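Local coordinates for protein 3-oxo-glucose-6-phosphate:glutamate aminotransferase (Bacillus subtilis subsp. subtilis, PDB 4K2M) that catalyses the reversible, pyridoxal phosphate-dependent transamination of 3-dehydro-glucose 6-phosphate with glutamate to give kanosamine 6-phosphate, working as a homodimer, at residues D206-H209 / I210-A214; H277-V281 / N282-K286; A302-G305 / L306-K310; P419-L423 / E424-R428. All coordinates share one frame; numbering follows the deposited sequence.

Interaction 1: D206-H209 / I210-A214; sequences DMQH and IRQIA
The imidazole of His-209 meets Gln-212 and Ile-213 at a slant: Ile-213 CD1 lies 3.9 Å from His-209 CE1, and the Gln-212 and His-209 side chains cross at about a right angle, while the planes of ring and amide are 54° apart. Gln-212 OE1 stays 4.0 Å from His-209 ND1, a buried nitrogen without a polar partner in the model, whereas His-209 NE2 is hydrogen-bonded to Asp-182. With CG opposite the backbone N, chi1 -170° sets the imidazole against Pro-181, beside Ile-213 of the next turn. The two glutamine side chains cross obliquely on the solvent side, Gln-208 CG 4.0 Å from Gln-212 NE2. On the buried side Met-207 SD approaches Ile-210 CD1 at 4.1 Å, and both side chains pack toward the sheet, Met-207 on Val-221 and Ile-210 on Ile-195. The bent Arg-211 chain leads its guanidinium away from residues 206-209 to a salt bridge with Asp-239 and a hydrogen bond with Asn-215. Main-chain i to i+4 bonds run from Ile-210 N to Asp-206 O through Ile-213 N to His-209 O, and Asp-206 OD1 accepts a weak bond from His-209 N, 3.5 Å. This is an aspartate N-cap on the helix of a beta-alpha-beta crossover between strands 192-195 and 220-224 of the aminotransferase sheet.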
loop_
_atom_site.group_PDB
_atom_site.type_symbol
_atom_site.label_atom_id
_atom_site.label_comp_id
_atom_site.label_asym_id
_atom_site.label_seq_id
_atom_site.Cartn_x
_atom_site.Cartn_y
_atom_site.Cartn_z
ATOM N N ASP A 206 -29.149 7.295 1.087
ATOM C CA ASP A 206 -30.183 7.914 0.250
ATOM C C ASP A 206 -29.546 8.927 -0.690
ATOM O O ASP A 206 -29.632 10.141 -0.474
ATOM C CB ASP A 206 -31.235 8.596 1.119
ATOM C CG ASP A 206 -32.447 9.086 0.315
ATOM O OD1 ASP A 206 -32.417 9.094 -0.946
ATOM O OD2 ASP A 206 -33.436 9.487 0.963
ATOM N N MET A 207 -28.925 8.425 -1.754
ATOM C CA MET A 207 -28.060 9.270 -2.574
ATOM C C MET A 207 -28.802 10.322 -3.395
ATOM O O MET A 207 -28.285 11.430 -3.603
ATOM C CB MET A 207 -27.162 8.414 -3.469
ATOM C CG MET A 207 -26.100 7.609 -2.700
ATOM S SD MET A 207 -24.968 8.668 -1.806
ATOM C CE MET A 207 -24.079 9.413 -3.161
ATOM N N GLN A 208 -30.006 10.006 -3.846
ATOM C CA GLN A 208 -30.767 11.012 -4.605
ATOM C C GLN A 208 -31.062 12.255 -3.761
ATOM O O GLN A 208 -30.910 13.396 -4.221
ATOM C CB GLN A 208 -32.064 10.419 -5.182
ATOM C CG GLN A 208 -32.842 11.423 -6.036
ATOM C CD GLN A 208 -34.042 10.801 -6.729
ATOM O OE1 GLN A 208 -34.564 9.773 -6.295
ATOM N NE2 GLN A 208 -34.481 11.423 -7.817
ATOM N N HIS A 209 -31.446 12.037 -2.509
ATOM C CA HIS A 209 -31.767 13.134 -1.607
ATOM C C HIS A 209 -30.481 13.892 -1.262
ATOM O O HIS A 209 -30.447 15.116 -1.274
ATOM C CB HIS A 209 -32.472 12.572 -0.368
ATOM C CG HIS A 209 -33.060 13.609 0.531
ATOM N ND1 HIS A 209 -32.871 14.963 0.341
ATOM C CD2 HIS A 209 -33.840 13.488 1.632
ATOM C CE1 HIS A 209 -33.508 15.628 1.289
ATOM N NE2 HIS A 209 -34.101 14.759 2.086
ATOM N N ILE A 210 -29.407 13.158 -0.986
ATOM C CA ILE A 210 -28.108 13.777 -0.759
ATOM C C ILE A 210 -27.680 14.645 -1.950
ATOM O O ILE A 210 -27.214 15.766 -1.766
ATOM C CB ILE A 210 -27.037 12.705 -0.400
ATOM C CG1 ILE A 210 -27.382 12.059 0.945
ATOM C CG2 ILE A 210 -25.639 13.332 -0.360
ATOM C CD1 ILE A 210 -26.491 10.856 1.322
ATOM N N ARG A 211 -27.858 14.142 -3.171
ATOM C CA ARG A 211 -27.485 14.904 -4.368
ATOM C C ARG A 211 -28.344 16.167 -4.520
ATOM O O ARG A 211 -27.858 17.218 -4.950
ATOM C CB ARG A 211 -27.581 13.996 -5.614
ATOM C CG ARG A 211 -27.497 14.700 -6.979
ATOM C CD ARG A 211 -26.339 15.671 -7.059
ATOM N NE ARG A 211 -25.040 15.017 -7.044
ATOM C CZ ARG A 211 -23.880 15.666 -7.076
ATOM N NH1 ARG A 211 -23.853 16.992 -7.110
ATOM N NH2 ARG A 211 -22.744 14.991 -7.066
ATOM N N GLN A 212 -29.618 16.080 -4.167
ATOM C CA GLN A 212 -30.454 17.278 -4.220
ATOM C C GLN A 212 -29.921 18.372 -3.301
ATOM O O GLN A 212 -29.880 19.539 -3.684
ATOM C CB GLN A 212 -31.900 16.950 -3.860
ATOM C CG GLN A 212 -32.627 16.197 -4.953
ATOM C CD GLN A 212 -33.946 15.619 -4.475
ATOM O OE1 GLN A 212 -34.341 15.813 -3.322
ATOM N NE2 GLN A 212 -34.635 14.902 -5.360
ATOM N N ILE A 213 -29.516 17.999 -2.092
ATOM C CA ILE A 213 -28.912 18.962 -1.174
ATOM C C ILE A 213 -27.588 19.488 -1.711
ATOM O O ILE A 213 -27.332 20.695 -1.689
ATOM C CB ILE A 213 -28.709 18.367 0.223
ATOM C CG1 ILE A 213 -30.069 17.983 0.807
ATOM C CG2 ILE A 213 -28.000 19.372 1.140
ATOM C CD1 ILE A 213 -29.996 17.135 2.051
ATOM N N ALA A 214 -26.738 18.581 -2.185
ATOM C CA ALA A 214 -25.447 18.981 -2.746
ATOM C C ALA A 214 -25.612 19.968 -3.904
ATOM O O ALA A 214 -24.875 20.945 -3.986
ATOM C CB ALA A 214 -24.654 17.767 -3.191
#

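Interaction 2: H277-V281 / N282-K286; sequences HGFEV and NVKNK. With O1G (3-deoxy-3-[(E)-({3-hydroxy-2-methyl-5-[(phosphonooxy)methyl]pyridin-4-yl}methylidene)amino]-6-O-phosphono-alpha-D-gluco pyranose), chain I; EDO (1,2-ethanediol), chain J.
Glu-280 and Lys-286 are joined twice. Their backbones meet through Glu-280 N and Lys-286 O at 2.8 Å, with the donor almost in line with the carbonyl (C=O...N 174°), and their extended side chains run together to a long salt bridge, Glu-280 OE1 to Lys-286 NZ 3.5 Å. A water donates to Glu-280 OE2 and is weakly held by the same lysine nitrogen. Between these ends lie two consecutive type II turns, 280-283 and 283-286; the first is closed by Val-283 N to Glu-280 O at 3.0 Å, the donor standing 47° above the carbonyl plane. Lys-284 leaves the loop fully stretched, all four torsions near 180°, and NZ bonds to the sugar of the external aldimine: 2.7 Å to O1G O5 and 3.0 Å to O1G O6. Asn-285 OD1 accepts from an ethanediol, probably from the crystallisation liquor, which also bonds to Asp-378 of the second subunit. Inside the loop the Phe-279 ring is sandwiched, with Asn-285 N 3.2 Å above the centre of one face and His-277 CB over the other, while Lys-284 CG lies 3.8 Å from Phe-279 CE2. Phe-153 and Ser-154 of the second subunit pack against Asn-285 and Phe-279, respectively. The chemistry implies a folded loop whose lysine donates hydrogen bonds to the sugar's ring oxygen and to its phosphate-ester oxygen, contributed by one subunit to an active site that the other helps to complete.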
loop_
_atom_site.group_PDB
_atom_site.type_symbol
_atom_site.label_atom_id
_atom_site.label_comp_id
_atom_site.label_asym_id
_atom_site.label_seq_id
_atom_site.Cartn_x
_atom_site.Cartn_y
_atom_site.Cartn_z
ATOM N N HIS A 277 2.723 10.592 -7.018
ATOM C CA HIS A 277 3.818 11.556 -6.821
ATOM C C HIS A 277 3.606 12.939 -7.419
ATOM O O HIS A 277 4.511 13.782 -7.396
ATOM C CB HIS A 277 5.152 10.960 -7.291
ATOM C CG HIS A 277 5.628 9.821 -6.439
ATOM N ND1 HIS A 277 5.900 9.969 -5.094
ATOM C CD2 HIS A 277 5.864 8.519 -6.732
ATOM C CE1 HIS A 277 6.279 8.805 -4.594
ATOM N NE2 HIS A 277 6.275 7.912 -5.569
ATOM N N GLY A 278 2.409 13.186 -7.932
ATOM C CA GLY A 278 2.122 14.479 -8.539
ATOM C C GLY A 278 2.618 14.527 -9.972
ATOM O O GLY A 278 2.659 15.596 -10.582
ATOM N N PHE A 279 2.997 13.373 -10.514
ATOM C CA PHE A 279 3.570 13.330 -11.854
ATOM C C PHE A 279 2.512 13.541 -12.928
ATOM O O PHE A 279 1.344 13.149 -12.765
ATOM C CB PHE A 279 4.223 11.974 -12.144
ATOM C CG PHE A 279 5.453 11.672 -11.308
ATOM C CD1 PHE A 279 6.214 12.685 -10.733
ATOM C CD2 PHE A 279 5.824 10.345 -11.095
ATOM C CE1 PHE A 279 7.348 12.381 -9.970
ATOM C CE2 PHE A 279 6.961 10.025 -10.337
ATOM C CZ PHE A 279 7.722 11.037 -9.775
ATOM N N GLU A 280 2.928 14.131 -14.042
ATOM C CA GLU A 280 2.106 14.106 -15.251
ATOM C C GLU A 280 1.687 12.665 -15.537
ATOM O O GLU A 280 2.476 11.730 -15.363
ATOM C CB GLU A 280 2.902 14.662 -16.432
ATOM C CG GLU A 280 2.176 14.541 -17.764
ATOM C CD GLU A 280 2.630 15.584 -18.768
ATOM O OE1 GLU A 280 3.012 16.694 -18.341
ATOM O OE2 GLU A 280 2.603 15.290 -19.980
ATOM N N VAL A 281 0.440 12.465 -15.948
ATOM C CA VAL A 281 -0.040 11.110 -16.232
ATOM C C VAL A 281 0.876 10.380 -17.224
ATOM O O VAL A 281 1.149 10.885 -18.315
ATOM C CB VAL A 281 -1.478 11.136 -16.758
ATOM C CG1 VAL A 281 -1.962 9.724 -17.041
ATOM C CG2 VAL A 281 -2.387 11.828 -15.743
ATOM N N ASN A 282 1.366 9.212 -16.821
ATOM C CA ASN A 282 2.251 8.401 -17.662
ATOM C C ASN A 282 3.597 9.033 -18.031
ATOM O O ASN A 282 4.262 8.566 -18.956
ATOM C CB ASN A 282 1.519 7.965 -18.942
ATOM C CG ASN A 282 0.366 7.030 -18.659
ATOM O OD1 ASN A 282 0.442 6.197 -17.756
ATOM N ND2 ASN A 282 -0.715 7.168 -19.423
ATOM N N VAL A 283 3.990 10.101 -17.336
ATOM C CA VAL A 283 5.328 10.668 -17.516
ATOM C C VAL A 283 6.032 10.725 -16.171
ATOM O O VAL A 283 5.878 11.688 -15.416
ATOM C CB VAL A 283 5.294 12.070 -18.141
ATOM C CG1 VAL A 283 6.718 12.576 -18.368
ATOM C CG2 VAL A 283 4.528 12.047 -19.461
ATOM N N LYS A 284 6.794 9.681 -15.870
ATOM C CA LYS A 284 7.444 9.572 -14.568
ATOM C C LYS A 284 8.427 10.710 -14.358
ATOM O O LYS A 284 9.014 11.196 -15.330
ATOM C CB LYS A 284 8.172 8.234 -14.473
ATOM C CG LYS A 284 8.477 7.787 -13.041
ATOM C CD LYS A 284 9.035 6.364 -13.058
ATOM C CE LYS A 284 9.405 5.867 -11.663
ATOM N NZ LYS A 284 9.884 4.439 -11.737
ATOM N N ASN A 285 8.554 11.148 -13.099
ATOM C CA ASN A 285 9.565 12.100 -12.633
ATOM C C ASN A 285 9.282 13.563 -12.960
ATOM O O ASN A 285 10.028 14.454 -12.536
ATOM C CB ASN A 285 10.964 11.715 -13.122
ATOM C CG ASN A 285 11.411 10.366 -12.610
ATOM O OD1 ASN A 285 11.844 9.502 -13.385
ATOM N ND2 ASN A 285 11.308 10.171 -11.298
ATOM N N LYS A 286 8.211 13.800 -13.713
ATOM C CA LYS A 286 7.822 15.155 -14.072
ATOM C C LYS A 286 6.581 15.579 -13.287
ATOM O O LYS A 286 5.471 15.161 -13.608
ATOM C CB LYS A 286 7.536 15.224 -15.569
ATOM C CG LYS A 286 7.066 16.598 -16.048
ATOM C CD LYS A 286 6.849 16.592 -17.557
ATOM C CE LYS A 286 6.159 17.871 -18.012
ATOM N NZ LYS A 286 6.032 17.921 -19.500
HETATM P P O1G I . 8.976 3.936 -2.300
HETATM C C3A O1G I . 13.997 6.601 -3.461
HETATM O O3 O1G I . 14.760 6.182 -4.501
HETATM C C1 O1G I . 12.195 4.735 -9.225
HETATM N "N1'" O1G I . 13.699 7.842 -1.475
HETATM C C2 O1G I . 12.741 5.268 -7.898
HETATM O O2 O1G I . 14.204 5.219 -8.020
HETATM C C9A O1G I . 14.498 7.461 -2.487
HETATM C C2A O1G I . 15.930 7.978 -2.533
HETATM C C3 O1G I . 12.284 4.432 -6.695
HETATM N "N3'" O1G I . 12.684 5.259 -5.548
HETATM O O1 O1G I . 12.785 3.467 -9.521
HETATM C C4 O1G I . 10.768 4.135 -6.738
HETATM O O4 O1G I . 10.688 3.030 -5.813
HETATM C C4A O1G I . 12.685 6.141 -3.379
HETATM C C4B O1G I . 12.119 5.243 -4.400
HETATM C C5 O1G I . 10.424 3.585 -8.121
HETATM O O5 O1G I . 10.769 4.526 -9.152
HETATM C C5A O1G I . 11.889 6.547 -2.321
HETATM C C5T O1G I . 10.428 6.149 -2.076
HETATM C C6 O1G I . 8.954 3.374 -8.349
HETATM C C6A O1G I . 12.423 7.403 -1.371
HETATM O OP1 O1G I . 7.808 4.759 -1.812
HETATM O OP2 O1G I . 9.086 2.628 -1.575
HETATM O OP3 O1G I . 8.940 3.803 -3.839
HETATM O OP4 O1G I . 10.367 4.704 -1.901
HETATM O O6 O1G I . 8.579 2.792 -9.545
HETATM P "P'" O1G I . 7.258 1.873 -9.596
HETATM O OP6 O1G I . 7.437 0.826 -8.509
HETATM O OP7 O1G I . 6.078 2.800 -9.378
HETATM O OP8 O1G I . 7.323 1.283 -11.001
HETATM C C1 EDO J . 15.000 7.845 -14.327
HETATM O O1 EDO J . 14.730 7.275 -15.607
HETATM C C2 EDO J . 14.479 6.888 -13.254
HETATM O O2 EDO J . 13.048 6.899 -13.209
HETATM O O HOH W 1 3.907 16.759 -21.857
#

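Interaction 3: A302-G305 / L306-K310; sequences AAIG and LERMK
Ile-304 and Arg-308, one turn apart, form the close-packed side: their chains run alongside each other, with Ile-304 CG2 4.0 Å from Arg-308 CD, and both lie against Ile-86 of helix 80-93. A bend at chi3 (72°) turns the guanidinium of Arg-308 away from the isoleucine to a salt bridge with Glu-82. Gly-305 bears no side chain, and its carbonyl oxygen is approached closely by Met-309 CB at 3.1 Å; the same oxygen takes Met-309 N at 2.9 Å. Ala-302 and Met-309 pack on Phe-108 of helix 103-116, on another side of the helix. The more open side holds Glu-307 and Lys-310. There Lys-310 NZ forms a salt bridge to Glu-307 OE1 at 2.9 Å, on the syn side and 28° out of the carboxylate plane, and a water donates both to Glu-307 OE2 and to Ala-303 O. The backbone changes on this side too: Glu-307 N is only weakly bound to Ala-303 O at 3.5 Å and makes a shorter bond to Ile-304 O, 3.0 Å, from 64° above that carbonyl plane. Ile-304 O also accepts from Arg-308 N, nearly in line with its C=O. Such bifurcated bonding is consistent with local tightening before the 3-10 segment at 309-310, where Lys-310 N bonds to Glu-307 O. Chemically, the water offers Ala-303 O a further donor where the regular bond is stretched, while the buried arginine charge is met by a carboxylate from a neighbouring helix.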
loop_
_atom_site.group_PDB
_atom_site.type_symbol
_atom_site.label_atom_id
_atom_site.label_comp_id
_atom_site.label_asym_id
_atom_site.label_seq_id
_atom_site.Cartn_x
_atom_site.Cartn_y
_atom_site.Cartn_z
ATOM N N ALA A 302 -3.513 -6.494 -8.563
ATOM C CA ALA A 302 -4.487 -6.414 -9.660
ATOM C C ALA A 302 -4.617 -7.771 -10.353
ATOM O O ALA A 302 -5.716 -8.178 -10.739
ATOM C CB ALA A 302 -4.109 -5.303 -10.659
ATOM N N ALA A 303 -3.507 -8.490 -10.504
ATOM C CA ALA A 303 -3.580 -9.827 -11.091
ATOM C C ALA A 303 -4.399 -10.747 -10.195
ATOM O O ALA A 303 -5.200 -11.552 -10.671
ATOM C CB ALA A 303 -2.170 -10.412 -11.307
ATOM N N ILE A 304 -4.191 -10.636 -8.889
ATOM C CA ILE A 304 -4.939 -11.452 -7.936
ATOM C C ILE A 304 -6.418 -11.048 -7.975
ATOM O O ILE A 304 -7.314 -11.897 -7.909
ATOM C CB ILE A 304 -4.380 -11.272 -6.511
ATOM C CG1 ILE A 304 -3.057 -12.028 -6.376
ATOM C CG2 ILE A 304 -5.367 -11.800 -5.456
ATOM C CD1 ILE A 304 -2.346 -11.765 -5.050
ATOM N N GLY A 305 -6.663 -9.745 -8.074
ATOM C CA GLY A 305 -8.020 -9.225 -8.124
ATOM C C GLY A 305 -8.793 -9.746 -9.315
ATOM O O GLY A 305 -9.999 -10.021 -9.219
ATOM N N LEU A 306 -8.101 -9.905 -10.440
ATOM C CA LEU A 306 -8.757 -10.388 -11.645
ATOM C C LEU A 306 -9.172 -11.845 -11.463
ATOM O O LEU A 306 -10.077 -12.323 -12.144
ATOM C CB LEU A 306 -7.851 -10.213 -12.862
ATOM C CG LEU A 306 -7.740 -8.750 -13.282
ATOM C CD1 LEU A 306 -6.561 -8.506 -14.211
ATOM C CD2 LEU A 306 -9.046 -8.294 -13.948
ATOM N N GLU A 307 -8.519 -12.550 -10.544
ATOM C CA GLU A 307 -8.941 -13.920 -10.229
ATOM C C GLU A 307 -10.067 -13.924 -9.215
ATOM O O GLU A 307 -11.090 -14.583 -9.413
ATOM C CB GLU A 307 -7.781 -14.753 -9.681
ATOM C CG GLU A 307 -6.693 -15.060 -10.682
ATOM C CD GLU A 307 -7.231 -15.664 -11.963
ATOM O OE1 GLU A 307 -8.086 -16.577 -11.887
ATOM O OE2 GLU A 307 -6.817 -15.204 -13.048
ATOM N N ARG A 308 -9.896 -13.194 -8.117
ATOM C CA ARG A 308 -10.878 -13.274 -7.041
ATOM C C ARG A 308 -12.205 -12.670 -7.452
ATOM O O ARG A 308 -13.243 -13.042 -6.913
ATOM C CB ARG A 308 -10.339 -12.637 -5.740
ATOM C CG ARG A 308 -9.088 -13.365 -5.216
ATOM C CD ARG A 308 -8.795 -13.022 -3.759
ATOM N NE ARG A 308 -9.785 -13.649 -2.888
ATOM C CZ ARG A 308 -9.926 -13.431 -1.585
ATOM N NH1 ARG A 308 -9.131 -12.575 -0.939
ATOM N NH2 ARG A 308 -10.867 -14.102 -0.924
ATOM N N MET A 309 -12.179 -11.755 -8.420
ATOM C CA MET A 309 -13.397 -11.098 -8.872
ATOM C C MET A 309 -14.348 -12.080 -9.522
ATOM O O MET A 309 -15.550 -11.813 -9.599
ATOM C CB MET A 309 -13.078 -9.972 -9.864
ATOM C CG MET A 309 -14.166 -8.913 -9.977
ATOM S SD MET A 309 -13.599 -7.482 -10.936
ATOM C CE MET A 309 -12.062 -8.176 -11.519
ATOM N N LYS A 310 -13.821 -13.209 -9.991
ATOM C CA LYS A 310 -14.656 -14.212 -10.652
ATOM C C LYS A 310 -15.688 -14.806 -9.705
ATOM O O LYS A 310 -16.662 -15.425 -10.147
ATOM C CB LYS A 310 -13.785 -15.325 -11.229
ATOM C CG LYS A 310 -12.792 -14.831 -12.266
ATOM C CD LYS A 310 -11.813 -15.935 -12.631
ATOM C CE LYS A 310 -10.913 -15.478 -13.770
ATOM N NZ LYS A 310 -9.925 -16.530 -14.135
HETATM O O HOH W 2 -5.149 -12.681 -13.233
#

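Interaction 4: P419-L423 / E424-R428; sequences PSFTL and EEQDR
Thr-422 and Glu-425 cross at a slant and exchange bonds in both directions. With OG1 set between its own backbone N and carbonyl carbon (chi1 63°), the threonine hydroxyl turns to accept from Glu-425 N at 3.2 Å and to donate at 2.7 Å to Glu-425 OE1, which receives it on its anti lone pair, the one away from OE2. The same carboxylate oxygen also takes Thr-422 N at 3.0 Å, again on the anti side but 26° out of the carboxylate plane. The reciprocal side-chain-to-backbone bonds are a capping box at the start of helix 423-441. Phe-421 comes in beside it, oblique to the carboxylate: its CE1 lies 3.5 Å from Glu-425 CB, and its CE2 lies 3.5 Å from Gln-426 CB, whose amide plane is nearly perpendicular to the ring (83°). Thus the far end of the ring meets the CB atoms of two successive helical residues at a slant, while Gln-426 extends past it to Arg-325. Glu-424 bends back at chi2, so that its carboxylate carbon CD sits 3.5 Å from Thr-422 CB; there a water links Glu-424 OE1 to Leu-423 N, and Arg-64 pairs with the other oxygen. Gln-426 N to Thr-422 O closes the first turn, and Asp-427 N to Leu-423 O follows it. The helix dipole and the arginines, including Arg-76 at Glu-425 OE1, would probably stabilise the negative charge of Glu-424 and Glu-425, whereas for Asp-427 bonds to Arg-325 and Tyr-60 would probably offset its closeness to the Leu-423 carbonyl.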
loop_
_atom_site.group_PDB
_atom_site.type_symbol
_atom_site.label_atom_id
_atom_site.label_comp_id
_atom_site.label_asym_id
_atom_site.label_seq_id
_atom_site.Cartn_x
_atom_site.Cartn_y
_atom_site.Cartn_z
ATOM N N PRO A 419 -19.565 -15.218 2.786
ATOM C CA PRO A 419 -20.071 -16.198 1.801
ATOM C C PRO A 419 -19.817 -17.671 2.133
ATOM O O PRO A 419 -20.664 -18.505 1.782
ATOM C CB PRO A 419 -19.342 -15.815 0.508
ATOM C CG PRO A 419 -18.994 -14.392 0.680
ATOM C CD PRO A 419 -18.711 -14.192 2.157
ATOM N N SER A 420 -18.703 -17.994 2.781
ATOM C CA SER A 420 -18.413 -19.394 3.125
ATOM C C SER A 420 -18.985 -19.851 4.469
ATOM O O SER A 420 -18.679 -20.956 4.940
ATOM C CB SER A 420 -16.910 -19.679 3.071
ATOM O OG SER A 420 -16.449 -19.676 1.734
ATOM N N PHE A 421 -19.809 -19.009 5.078
ATOM C CA PHE A 421 -20.498 -19.353 6.315
ATOM C C PHE A 421 -21.445 -20.515 6.007
ATOM O O PHE A 421 -22.006 -20.586 4.909
ATOM C CB PHE A 421 -21.291 -18.136 6.746
ATOM C CG PHE A 421 -21.866 -18.213 8.137
ATOM C CD1 PHE A 421 -21.080 -18.605 9.219
ATOM C CD2 PHE A 421 -23.177 -17.806 8.365
ATOM C CE1 PHE A 421 -21.614 -18.627 10.518
ATOM C CE2 PHE A 421 -23.718 -17.812 9.658
ATOM C CZ PHE A 421 -22.931 -18.228 10.731
ATOM N N THR A 422 -21.628 -21.438 6.946
ATOM C CA THR A 422 -22.512 -22.575 6.674
ATOM C C THR A 422 -23.884 -22.322 7.260
ATOM O O THR A 422 -24.029 -21.581 8.234
ATOM C CB THR A 422 -21.958 -23.918 7.204
ATOM O OG1 THR A 422 -21.858 -23.870 8.632
ATOM C CG2 THR A 422 -20.595 -24.219 6.616
ATOM N N LEU A 423 -24.901 -22.943 6.677
ATOM C CA LEU A 423 -26.253 -22.760 7.189
ATOM C C LEU A 423 -26.422 -23.441 8.539
ATOM O O LEU A 423 -27.187 -22.978 9.379
ATOM C CB LEU A 423 -27.279 -23.288 6.201
ATOM C CG LEU A 423 -27.222 -22.658 4.822
ATOM C CD1 LEU A 423 -28.355 -23.224 3.956
ATOM C CD2 LEU A 423 -27.327 -21.149 4.911
ATOM N N GLU A 424 -25.697 -24.531 8.764
ATOM C CA GLU A 424 -25.759 -25.180 10.071
ATOM C C GLU A 424 -25.148 -24.320 11.191
ATOM O O GLU A 424 -25.647 -24.308 12.318
ATOM C CB GLU A 424 -25.152 -26.593 10.034
ATOM C CG GLU A 424 -23.670 -26.668 9.666
ATOM C CD GLU A 424 -23.438 -26.929 8.175
ATOM O OE1 GLU A 424 -24.348 -26.654 7.361
ATOM O OE2 GLU A 424 -22.336 -27.405 7.821
ATOM N N GLU A 425 -24.088 -23.574 10.890
ATOM C CA GLU A 425 -23.619 -22.569 11.844
ATOM C C GLU A 425 -24.670 -21.485 12.045
ATOM O O GLU A 425 -24.904 -21.026 13.167
ATOM C CB GLU A 425 -22.338 -21.916 11.352
ATOM C CG GLU A 425 -21.093 -22.762 11.454
ATOM C CD GLU A 425 -19.949 -22.143 10.669
ATOM O OE1 GLU A 425 -20.001 -22.143 9.416
ATOM O OE2 GLU A 425 -19.000 -21.644 11.304
ATOM N N GLN A 426 -25.283 -21.039 10.947
ATOM C CA GLN A 426 -26.306 -20.011 11.057
ATOM C C GLN A 426 -27.478 -20.501 11.919
ATOM O O GLN A 426 -28.009 -19.730 12.726
ATOM C CB GLN A 426 -26.797 -19.549 9.683
ATOM C CG GLN A 426 -27.712 -18.343 9.772
ATOM C CD GLN A 426 -28.251 -17.929 8.425
ATOM O OE1 GLN A 426 -28.687 -18.765 7.641
ATOM N NE2 GLN A 426 -28.214 -16.632 8.143
ATOM N N ASP A 427 -27.856 -21.773 11.767
ATOM C CA ASP A 427 -28.878 -22.376 12.636
ATOM C C ASP A 427 -28.534 -22.179 14.107
ATOM O O ASP A 427 -29.397 -21.819 14.915
ATOM C CB ASP A 427 -29.027 -23.891 12.372
ATOM C CG ASP A 427 -29.623 -24.205 11.009
ATOM O OD1 ASP A 427 -30.232 -23.301 10.391
ATOM O OD2 ASP A 427 -29.490 -25.376 10.574
ATOM N N ARG A 428 -27.278 -22.421 14.465
ATOM C CA ARG A 428 -26.880 -22.304 15.858
ATOM C C ARG A 428 -26.912 -20.863 16.350
ATOM O O ARG A 428 -27.327 -20.590 17.486
ATOM C CB ARG A 428 -25.495 -22.918 16.098
ATOM C CG ARG A 428 -25.130 -22.947 17.591
ATOM C CD ARG A 428 -23.961 -23.858 17.901
ATOM N NE ARG A 428 -23.693 -23.938 19.339
ATOM C CZ ARG A 428 -24.262 -24.817 20.162
ATOM N NH1 ARG A 428 -25.139 -25.698 19.696
ATOM N NH2 ARG A 428 -23.952 -24.817 21.451
HETATM O O HOH W 3 -24.199 -25.069 5.006
#

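How the interactions relate
All four contacts are local, yet their settings differ. Interactions 3 and 4 are largely buried, with nearest atoms about 8 Å apart; interactions 1 and 2 are partly exposed. Interactions 1 and 4 both cap the start of a helix, one weakly through aspartate beside the central sheet, the other through a reciprocal threonine-glutamate box backed by arginines. Interaction 3 instead follows a helix into a 3-10 turn. Interaction 2 lacks regular secondary structure, directly binds the substrate adduct and, about 31 Å from the chain centre, meets the second subunit through several of its residues. Its centre is about 49 Å from that of interaction 4, which no other subunit touches.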